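Local structure of RagA protein (Porphyromonas gingivalis, 6SLN) at residues I667-E678 against G721-V729; G868-R876 against D971-Q982. The protein is a TonB-dependent outer-membrane receptor that probably imports peptides across the outer membrane, working together with a partner protein. All blocks are in the same frame, centred on the assembly; numbering follows the deposited sequence.

The two contacts are worked examples of one theme: how a large beta-barrel receptor fixes its loops with backbone-directed bonds. Interaction 1 ties the irregular loop 667-678 to the short strand 724-728 and lies beside the chain of another protein in the assembly. Interaction 2 joins the end of strand 857-873 to the segment 971-982, deeper in the molecule and against the bound peptide. Their centres are about 31 Å apart and their nearest atoms about 16 Å, so they do not touch, and along the chain interaction 1 closes before interaction 2 opens. One therefore adjoins the partner protein and the other the peptide pocket.

Interaction 1: I667-E678 against G721-V729; sequences ISTAGNPDLSWE and GFFSQYQNV
The ring of Phe722 has Ala670 over one face, the methyl CB standing 3.8 Å from the ring centroid and almost on the ring normal, a CH-pi contact. Around the edge, near the ring plane, come the carbonyl O of Ser668 and the CG2 methyl of Ile667, 3.5 Å from Phe722 CZ. The second flat group is the amide of Gln725. Gly671 N gives its hydrogen to Gln725 OE1 at 2.8 Å from above the carbonyl plane, 66° out of it, rather than along a lone pair. The Gln725 side chain, CG anti to the backbone N, bends at chi2 (62°), turning the amide so that NE2 reaches back to its neighbour Tyr726 O, on a lone pair of that carbonyl, while Asn648 O gives NE2 another acceptor. Both amide ends are engaged, which fixes its rotation.

In the fold, this fastens a loop of a TonB-dependent receptor barrel: strand 724-728 pairs antiparallel with strand 696-715, and loop 667-678 lies along it through side-chain amides instead of strand pairing. A type I turn from Asn672 to Leu675 kinks the loop between the two amide sites without turning it back.

At the far site Asn728 does with its amide what a strand would do with a peptide group. Ser676 N donates to Asn728 OD1 (2.9 Å), tilted 19° from its carbonyl plane, and Asn728 ND2 donates to Ser676 O at 2.8 Å, nearly straight, with Ser676 O in the Asn728 amide plane but ND2 well above the carbonyl plane of Ser676. Asn728 ND2 also reaches Asp709 O. Leu675 crosses Asn728 at about a right angle, its CD1 lying 3.7 Å from Asn728 OD1. The chain of another protein packs on Ile667, Ala670 and Phe722.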
loop_
_atom_site.group_PDB
_atom_site.type_symbol
_atom_site.label_atom_id
_atom_site.label_comp_id
_atom_site.label_asym_id
_atom_site.label_seq_id
_atom_site.Cartn_x
_atom_site.Cartn_y
_atom_site.Cartn_z
ATOM N N ILE A 667 10.130 14.086 21.370
ATOM C CA ILE A 667 9.938 13.074 22.392
ATOM C C ILE A 667 8.535 12.527 22.237
ATOM O O ILE A 667 7.562 13.287 22.251
ATOM C CB ILE A 667 10.146 13.672 23.780
ATOM C CG1 ILE A 667 11.630 13.725 24.101
ATOM C CG2 ILE A 667 9.363 12.871 24.822
ATOM C CD1 ILE A 667 12.045 14.963 24.848
ATOM N N SER A 668 8.406 11.219 22.075
ATOM C CA SER A 668 7.047 10.717 21.932
ATOM C C SER A 668 6.490 10.126 23.219
ATOM O O SER A 668 5.340 10.387 23.547
ATOM C CB SER A 668 6.959 9.698 20.785
ATOM O OG SER A 668 7.112 8.363 21.214
ATOM N N THR A 669 7.239 9.354 23.989
ATOM C CA THR A 669 6.631 8.816 25.194
ATOM C C THR A 669 7.442 9.197 26.411
ATOM O O THR A 669 8.649 9.433 26.331
ATOM C CB THR A 669 6.472 7.297 25.152
ATOM O OG1 THR A 669 7.769 6.678 25.180
ATOM C CG2 THR A 669 5.697 6.897 23.884
ATOM N N ALA A 670 6.743 9.248 27.542
ATOM C CA ALA A 670 7.395 9.485 28.820
ATOM C C ALA A 670 8.218 8.272 29.250
ATOM O O ALA A 670 9.399 8.403 29.629
ATOM C CB ALA A 670 6.340 9.838 29.870
ATOM N N GLY A 671 7.611 7.083 29.195
ATOM C CA GLY A 671 8.279 5.851 29.568
ATOM C C GLY A 671 8.081 5.475 31.032
ATOM O O GLY A 671 7.644 6.272 31.863
ATOM N N ASN A 672 8.393 4.207 31.331
ATOM C CA ASN A 672 8.326 3.629 32.671
ATOM C C ASN A 672 9.132 2.329 32.735
ATOM O O ASN A 672 8.596 1.241 32.472
ATOM C CB ASN A 672 6.878 3.382 33.088
ATOM C CG ASN A 672 6.775 2.730 34.441
ATOM O OD1 ASN A 672 5.971 1.821 34.647
ATOM N ND2 ASN A 672 7.603 3.184 35.379
ATOM N N PRO A 673 10.419 2.404 33.092
ATOM C CA PRO A 673 11.272 1.204 33.024
ATOM C C PRO A 673 10.795 0.051 33.884
ATOM O O PRO A 673 11.086 -1.105 33.550
ATOM C CB PRO A 673 12.636 1.716 33.493
ATOM C CG PRO A 673 12.604 3.184 33.252
ATOM C CD PRO A 673 11.177 3.594 33.504
ATOM N N ASP A 674 10.042 0.307 34.951
ATOM C CA ASP A 674 9.637 -0.765 35.844
ATOM C C ASP A 674 8.237 -1.308 35.555
ATOM O O ASP A 674 7.714 -2.087 36.360
ATOM C CB ASP A 674 9.760 -0.296 37.291
ATOM C CG ASP A 674 11.216 -0.147 37.721
ATOM O OD1 ASP A 674 11.974 -1.144 37.662
ATOM O OD2 ASP A 674 11.605 0.977 38.091
ATOM N N LEU A 675 7.635 -0.949 34.419
ATOM C CA LEU A 675 6.395 -1.582 33.994
ATOM C C LEU A 675 6.500 -3.096 34.096
ATOM O O LEU A 675 7.435 -3.694 33.568
ATOM C CB LEU A 675 6.076 -1.191 32.556
ATOM C CG LEU A 675 4.589 -1.296 32.188
ATOM C CD1 LEU A 675 3.717 -0.485 33.159
ATOM C CD2 LEU A 675 4.379 -0.819 30.784
ATOM N N SER A 676 5.530 -3.714 34.766
ATOM C CA SER A 676 5.492 -5.166 34.875
ATOM C C SER A 676 4.035 -5.626 34.902
ATOM O O SER A 676 3.099 -4.832 34.730
ATOM C CB SER A 676 6.284 -5.629 36.104
ATOM O OG SER A 676 6.526 -7.035 36.099
ATOM N N TRP A 677 3.853 -6.931 35.086
ATOM C CA TRP A 677 2.524 -7.515 35.182
ATOM C C TRP A 677 1.679 -6.821 36.237
ATOM O O TRP A 677 2.177 -6.423 37.296
ATOM C CB TRP A 677 2.625 -8.984 35.554
ATOM C CG TRP A 677 3.187 -9.798 34.500
ATOM C CD1 TRP A 677 4.501 -9.913 34.172
ATOM C CD2 TRP A 677 2.466 -10.648 33.609
ATOM N NE1 TRP A 677 4.649 -10.788 33.130
ATOM C CE2 TRP A 677 3.413 -11.253 32.759
ATOM C CE3 TRP A 677 1.117 -10.968 33.453
ATOM C CZ2 TRP A 677 3.052 -12.148 31.752
ATOM C CZ3 TRP A 677 0.760 -11.864 32.466
ATOM C CH2 TRP A 677 1.721 -12.442 31.626
ATOM N N GLU A 678 0.384 -6.694 35.941
ATOM C CA GLU A 678 -0.624 -6.484 36.972
ATOM C C GLU A 678 -0.950 -7.840 37.589
ATOM O O GLU A 678 -1.159 -8.823 36.873
ATOM C CB GLU A 678 -1.862 -5.823 36.370
ATOM C CG GLU A 678 -3.135 -5.885 37.194
ATOM C CD GLU A 678 -4.323 -5.214 36.474
ATOM O OE1 GLU A 678 -4.252 -3.966 36.307
ATOM O OE2 GLU A 678 -5.304 -5.922 36.075
ATOM N N GLY A 721 3.197 17.425 29.411
ATOM C CA GLY A 721 3.289 17.367 27.966
ATOM C C GLY A 721 3.007 16.001 27.398
ATOM O O GLY A 721 3.386 15.730 26.260
ATOM N N PHE A 722 2.371 15.132 28.178
ATOM C CA PHE A 722 1.961 13.802 27.769
ATOM C C PHE A 722 0.522 13.593 28.203
ATOM O O PHE A 722 0.059 14.226 29.157
ATOM C CB PHE A 722 2.821 12.713 28.401
ATOM C CG PHE A 722 4.265 12.793 28.036
ATOM C CD1 PHE A 722 4.728 12.223 26.859
ATOM C CD2 PHE A 722 5.164 13.439 28.867
ATOM C CE1 PHE A 722 6.051 12.296 26.516
ATOM C CE2 PHE A 722 6.494 13.509 28.517
ATOM C CZ PHE A 722 6.934 12.931 27.343
ATOM N N PHE A 723 -0.177 12.693 27.501
ATOM C CA PHE A 723 -1.570 12.404 27.823
ATOM C C PHE A 723 -1.673 11.401 28.956
ATOM O O PHE A 723 -2.496 11.552 29.868
ATOM C CB PHE A 723 -2.303 11.846 26.607
ATOM C CG PHE A 723 -2.317 12.761 25.433
ATOM C CD1 PHE A 723 -2.578 14.111 25.593
ATOM C CD2 PHE A 723 -2.081 12.271 24.159
ATOM C CE1 PHE A 723 -2.608 14.951 24.503
ATOM C CE2 PHE A 723 -2.096 13.109 23.077
ATOM C CZ PHE A 723 -2.362 14.454 23.249
ATOM N N SER A 724 -0.861 10.357 28.895
ATOM C CA SER A 724 -0.982 9.251 29.825
ATOM C C SER A 724 0.357 8.540 29.841
ATOM O O SER A 724 1.252 8.850 29.051
ATOM C CB SER A 724 -2.142 8.322 29.430
ATOM O OG SER A 724 -1.703 7.205 28.677
ATOM N N GLN A 725 0.501 7.613 30.779
ATOM C CA GLN A 725 1.679 6.755 30.839
ATOM C C GLN A 725 1.342 5.614 31.771
ATOM O O GLN A 725 0.969 5.848 32.928
ATOM C CB GLN A 725 2.911 7.499 31.330
ATOM C CG GLN A 725 4.100 6.571 31.626
ATOM C CD GLN A 725 4.595 5.826 30.399
ATOM O OE1 GLN A 725 4.892 6.428 29.367
ATOM N NE2 GLN A 725 4.673 4.513 30.504
ATOM N N TYR A 726 1.445 4.389 31.268
ATOM C CA TYR A 726 1.141 3.235 32.096
ATOM C C TYR A 726 2.106 3.139 33.279
ATOM O O TYR A 726 3.285 3.494 33.176
ATOM C CB TYR A 726 1.186 1.976 31.246
ATOM C CG TYR A 726 -0.170 1.490 30.813
ATOM C CD1 TYR A 726 -1.096 1.051 31.747
ATOM C CD2 TYR A 726 -0.522 1.454 29.473
ATOM C CE1 TYR A 726 -2.337 0.591 31.360
ATOM C CE2 TYR A 726 -1.766 0.990 29.071
ATOM C CZ TYR A 726 -2.666 0.566 30.020
ATOM O OH TYR A 726 -3.895 0.108 29.630
ATOM N N GLN A 727 1.579 2.680 34.417
ATOM C CA GLN A 727 2.328 2.506 35.654
ATOM C C GLN A 727 1.668 1.400 36.474
ATOM O O GLN A 727 0.454 1.202 36.408
ATOM C CB GLN A 727 2.386 3.809 36.474
ATOM C CG GLN A 727 3.493 4.784 36.054
ATOM C CD GLN A 727 3.173 6.233 36.390
ATOM O OE1 GLN A 727 2.127 6.522 36.944
ATOM N NE2 GLN A 727 4.070 7.143 36.050
ATOM N N ASN A 728 2.476 0.676 37.246
ATOM C CA ASN A 728 1.953 -0.280 38.220
ATOM C C ASN A 728 1.628 0.508 39.480
ATOM O O ASN A 728 2.518 0.894 40.241
ATOM C CB ASN A 728 2.957 -1.391 38.481
ATOM C CG ASN A 728 3.282 -2.165 37.235
ATOM O OD1 ASN A 728 4.260 -1.859 36.548
ATOM N ND2 ASN A 728 2.451 -3.157 36.914
ATOM N N VAL A 729 0.345 0.757 39.698
ATOM C CA VAL A 729 -0.048 1.819 40.605
ATOM C C VAL A 729 -1.476 1.594 41.107
ATOM O O VAL A 729 -2.376 1.238 40.337
ATOM C CB VAL A 729 0.118 3.178 39.897
ATOM C CG1 VAL A 729 -0.842 4.177 40.456
ATOM C CG2 VAL A 729 1.551 3.681 40.054
#

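Interaction 2: G868-R876 against D971-Q982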
loop_
_atom_site.group_PDB
_atom_site.type_symbol
_atom_site.label_atom_id
_atom_site.label_comp_id
_atom_site.label_asym_id
_atom_site.label_seq_id
_atom_site.Cartn_x
_atom_site.Cartn_y
_atom_site.Cartn_z
ATOM N N GLY A 868 -28.843 -2.024 38.156
ATOM C CA GLY A 868 -27.846 -1.140 38.712
ATOM C C GLY A 868 -27.066 -0.341 37.695
ATOM O O GLY A 868 -26.138 0.383 38.087
ATOM N N LYS A 869 -27.425 -0.432 36.410
ATOM C CA LYS A 869 -26.811 0.384 35.372
ATOM C C LYS A 869 -27.411 1.788 35.383
ATOM O O LYS A 869 -28.635 1.959 35.401
ATOM C CB LYS A 869 -26.990 -0.280 34.000
ATOM C CG LYS A 869 -26.354 0.449 32.816
ATOM C CD LYS A 869 -25.798 -0.564 31.802
ATOM C CE LYS A 869 -25.777 -0.041 30.377
ATOM N NZ LYS A 869 -25.032 1.243 30.166
ATOM N N TRP A 870 -26.538 2.785 35.421
ATOM C CA TRP A 870 -26.876 4.172 35.175
ATOM C C TRP A 870 -26.072 4.642 33.973
ATOM O O TRP A 870 -25.108 3.995 33.543
ATOM C CB TRP A 870 -26.600 5.047 36.407
ATOM C CG TRP A 870 -27.197 4.447 37.654
ATOM C CD1 TRP A 870 -26.645 3.469 38.440
ATOM C CD2 TRP A 870 -28.484 4.743 38.227
ATOM N NE1 TRP A 870 -27.507 3.157 39.476
ATOM C CE2 TRP A 870 -28.636 3.925 39.366
ATOM C CE3 TRP A 870 -29.507 5.629 37.899
ATOM C CZ2 TRP A 870 -29.768 3.970 40.168
ATOM C CZ3 TRP A 870 -30.649 5.667 38.706
ATOM C CH2 TRP A 870 -30.766 4.842 39.816
ATOM N N MET A 871 -26.494 5.767 33.413
ATOM C CA MET A 871 -25.918 6.255 32.174
ATOM C C MET A 871 -26.321 7.707 32.027
ATOM O O MET A 871 -27.465 8.070 32.310
ATOM C CB MET A 871 -26.404 5.438 30.972
ATOM C CG MET A 871 -25.456 5.481 29.774
ATOM S SD MET A 871 -25.687 4.115 28.604
ATOM C CE MET A 871 -27.480 4.130 28.392
ATOM N N ILE A 872 -25.372 8.540 31.633
ATOM C CA ILE A 872 -25.697 9.924 31.322
ATOM C C ILE A 872 -26.245 9.951 29.903
ATOM O O ILE A 872 -25.592 9.480 28.969
ATOM C CB ILE A 872 -24.468 10.832 31.469
ATOM C CG1 ILE A 872 -23.932 10.735 32.888
ATOM C CG2 ILE A 872 -24.791 12.276 31.081
ATOM C CD1 ILE A 872 -22.534 11.195 33.020
ATOM N N ASN A 873 -27.462 10.469 29.749
ATOM C CA ASN A 873 -28.100 10.572 28.448
ATOM C C ASN A 873 -27.663 11.878 27.811
ATOM O O ASN A 873 -28.352 12.894 27.876
ATOM C CB ASN A 873 -29.611 10.493 28.564
ATOM C CG ASN A 873 -30.271 10.281 27.221
ATOM O OD1 ASN A 873 -29.691 10.621 26.190
ATOM N ND2 ASN A 873 -31.474 9.696 27.220
ATOM N N ASN A 874 -26.515 11.825 27.142
ATOM C CA ASN A 874 -25.989 13.007 26.481
ATOM C C ASN A 874 -26.985 13.596 25.497
ATOM O O ASN A 874 -27.035 14.822 25.347
ATOM C CB ASN A 874 -24.695 12.648 25.769
ATOM C CG ASN A 874 -23.693 13.761 25.769
ATOM O OD1 ASN A 874 -22.502 13.501 25.740
ATOM N ND2 ASN A 874 -24.148 14.995 25.790
ATOM N N ASP A 875 -27.759 12.744 24.807
ATOM C CA ASP A 875 -28.754 13.233 23.846
ATOM C C ASP A 875 -29.668 14.258 24.500
ATOM O O ASP A 875 -29.949 15.321 23.927
ATOM C CB ASP A 875 -29.605 12.083 23.299
ATOM C CG ASP A 875 -28.975 11.377 22.111
ATOM O OD1 ASP A 875 -27.794 11.635 21.801
ATOM O OD2 ASP A 875 -29.672 10.535 21.499
ATOM N N ARG A 876 -30.134 13.954 25.714
ATOM C CA ARG A 876 -31.038 14.871 26.385
ATOM C C ARG A 876 -30.372 16.201 26.714
ATOM O O ARG A 876 -31.084 17.180 26.955
ATOM C CB ARG A 876 -31.643 14.211 27.635
ATOM C CG ARG A 876 -32.616 13.075 27.288
ATOM C CD ARG A 876 -33.397 12.502 28.458
ATOM N NE ARG A 876 -33.680 13.521 29.456
ATOM C CZ ARG A 876 -33.154 13.516 30.678
ATOM N NH1 ARG A 876 -32.330 12.537 31.032
ATOM N NH2 ARG A 876 -33.431 14.487 31.541
ATOM N N ASP A 971 -31.552 2.852 23.564
ATOM C CA ASP A 971 -31.104 1.550 24.047
ATOM C C ASP A 971 -30.357 1.709 25.371
ATOM O O ASP A 971 -29.270 2.313 25.404
ATOM C CB ASP A 971 -30.217 0.870 22.991
ATOM C CG ASP A 971 -29.888 -0.578 23.338
ATOM O OD1 ASP A 971 -30.333 -1.071 24.411
ATOM O OD2 ASP A 971 -29.167 -1.226 22.536
ATOM N N PRO A 972 -30.895 1.180 26.475
ATOM C CA PRO A 972 -30.139 1.231 27.737
ATOM C C PRO A 972 -28.816 0.475 27.662
ATOM O O PRO A 972 -27.877 0.825 28.383
ATOM C CB PRO A 972 -31.110 0.619 28.762
ATOM C CG PRO A 972 -32.087 -0.194 27.959
ATOM C CD PRO A 972 -32.148 0.417 26.588
ATOM N N GLU A 973 -28.695 -0.522 26.783
ATOM C CA GLU A 973 -27.426 -1.226 26.631
ATOM C C GLU A 973 -26.384 -0.406 25.886
ATOM O O GLU A 973 -25.188 -0.681 26.012
ATOM C CB GLU A 973 -27.641 -2.553 25.901
ATOM C CG GLU A 973 -26.439 -3.500 25.916
ATOM C CD GLU A 973 -26.791 -4.873 25.369
ATOM O OE1 GLU A 973 -25.892 -5.730 25.211
ATOM O OE2 GLU A 973 -27.986 -5.098 25.097
ATOM N N ALA A 974 -26.795 0.593 25.121
ATOM C CA ALA A 974 -25.893 1.188 24.141
ATOM C C ALA A 974 -25.058 2.288 24.788
ATOM O O ALA A 974 -25.210 3.480 24.525
ATOM C CB ALA A 974 -26.677 1.709 22.943
ATOM N N GLY A 975 -24.134 1.865 25.619
ATOM C CA GLY A 975 -23.193 2.803 26.201
ATOM C C GLY A 975 -22.753 2.353 27.578
ATOM O O GLY A 975 -23.222 1.360 28.122
ATOM N N GLY A 976 -21.824 3.113 28.132
ATOM C CA GLY A 976 -21.336 2.765 29.442
ATOM C C GLY A 976 -21.717 3.826 30.440
ATOM O O GLY A 976 -22.676 3.670 31.212
ATOM N N ASN A 977 -20.953 4.912 30.428
ATOM C CA ASN A 977 -21.210 6.024 31.324
ATOM C C ASN A 977 -22.022 7.122 30.664
ATOM O O ASN A 977 -22.788 7.823 31.347
ATOM C CB ASN A 977 -19.893 6.601 31.853
ATOM C CG ASN A 977 -19.121 7.323 30.793
ATOM O OD1 ASN A 977 -18.953 6.811 29.687
ATOM N ND2 ASN A 977 -18.652 8.527 31.113
ATOM N N VAL A 978 -21.892 7.270 29.350
ATOM C CA VAL A 978 -22.757 8.156 28.584
ATOM C C VAL A 978 -23.322 7.378 27.412
ATOM O O VAL A 978 -22.591 6.681 26.703
ATOM C CB VAL A 978 -22.014 9.416 28.102
ATOM C CG1 VAL A 978 -20.796 9.038 27.297
ATOM C CG2 VAL A 978 -22.937 10.275 27.289
ATOM N N GLY A 979 -24.657 7.450 27.257
ATOM C CA GLY A 979 -25.306 7.102 26.006
ATOM C C GLY A 979 -25.371 8.351 25.158
ATOM O O GLY A 979 -25.796 9.407 25.626
ATOM N N LYS A 980 -24.886 8.254 23.921
ATOM C CA LYS A 980 -24.892 9.416 23.043
ATOM C C LYS A 980 -24.882 8.949 21.596
ATOM O O LYS A 980 -24.084 8.079 21.237
ATOM C CB LYS A 980 -23.691 10.322 23.327
ATOM C CG LYS A 980 -22.366 9.586 23.358
ATOM C CD LYS A 980 -21.184 10.530 23.245
ATOM C CE LYS A 980 -19.866 9.730 23.121
ATOM N NZ LYS A 980 -18.649 10.471 23.619
ATOM N N ASN A 981 -25.754 9.550 20.778
ATOM C CA ASN A 981 -26.007 9.148 19.400
ATOM C C ASN A 981 -25.855 7.640 19.217
ATOM O O ASN A 981 -24.995 7.174 18.454
ATOM C CB ASN A 981 -25.097 9.906 18.425
ATOM C CG ASN A 981 -25.496 9.672 16.961
ATOM O OD1 ASN A 981 -26.683 9.544 16.637
ATOM N ND2 ASN A 981 -24.508 9.592 16.085
ATOM N N GLN A 982 -26.683 6.870 19.914
ATOM C CA GLN A 982 -26.537 5.425 19.898
ATOM C C GLN A 982 -26.863 4.847 18.528
ATOM O O GLN A 982 -27.794 5.291 17.848
ATOM C CB GLN A 982 -27.435 4.791 20.952
ATOM C CG GLN A 982 -27.310 5.404 22.329
ATOM C CD GLN A 982 -28.434 4.942 23.242
ATOM O OE1 GLN A 982 -29.613 5.000 22.873
ATOM N NE2 GLN A 982 -28.079 4.472 24.434
HETATM O O HOH W 1 -28.983 8.169 20.924
#
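Ile872 and Asn873 run parallel to Val978 and Gly979 as a two-residue pairing, in which Ile872 N meets Asn977 O at 2.7 Å, Gly979 N meets Ile872 O at 2.8 Å, and Asn874 N closes the series on Gly979 O. Ile872 and Val978 share one face, where Ile872 also packs on Phe793 and Met795. Met871, CG anti to its backbone N (chi1 -156°), brings SD to 3.6 Å from Gly975 C, and a bend at chi3 turns CE to the carbonyl O atoms of Pro972 and Asp971 in the type I turn from Asp971 to Ala974. Lys869, bent at chi2 and chi4, brings NZ within 2.7 Å of Gly975 O, a hydrogen bond from 49° out of the carbonyl plane. The amide of Gln982 spans the turn, OE1 accepting from Asp971 N and NE2 donating to Ala974 O. Asp875 OD1 takes the hydrogen of Asn981 N (3.1 Å) on its syn side and also bonds Tyr385 OH, while a water joins Asp875 OD2 to Gln982 N. Asn874 and Lys980 lie alongside each other, CB to CB 3.5 Å, and Asn874 ND2 and Lys980 NZ both hydrogen-bond to the bound peptide. Asn873 caps helix 874-879, OD1 accepting weakly from Arg876 N while ND2 bonds Glu922. The end of barrel strand 857-873, its parallel partner 978-979 and this capped helix form part of the receptor's peptide-binding site.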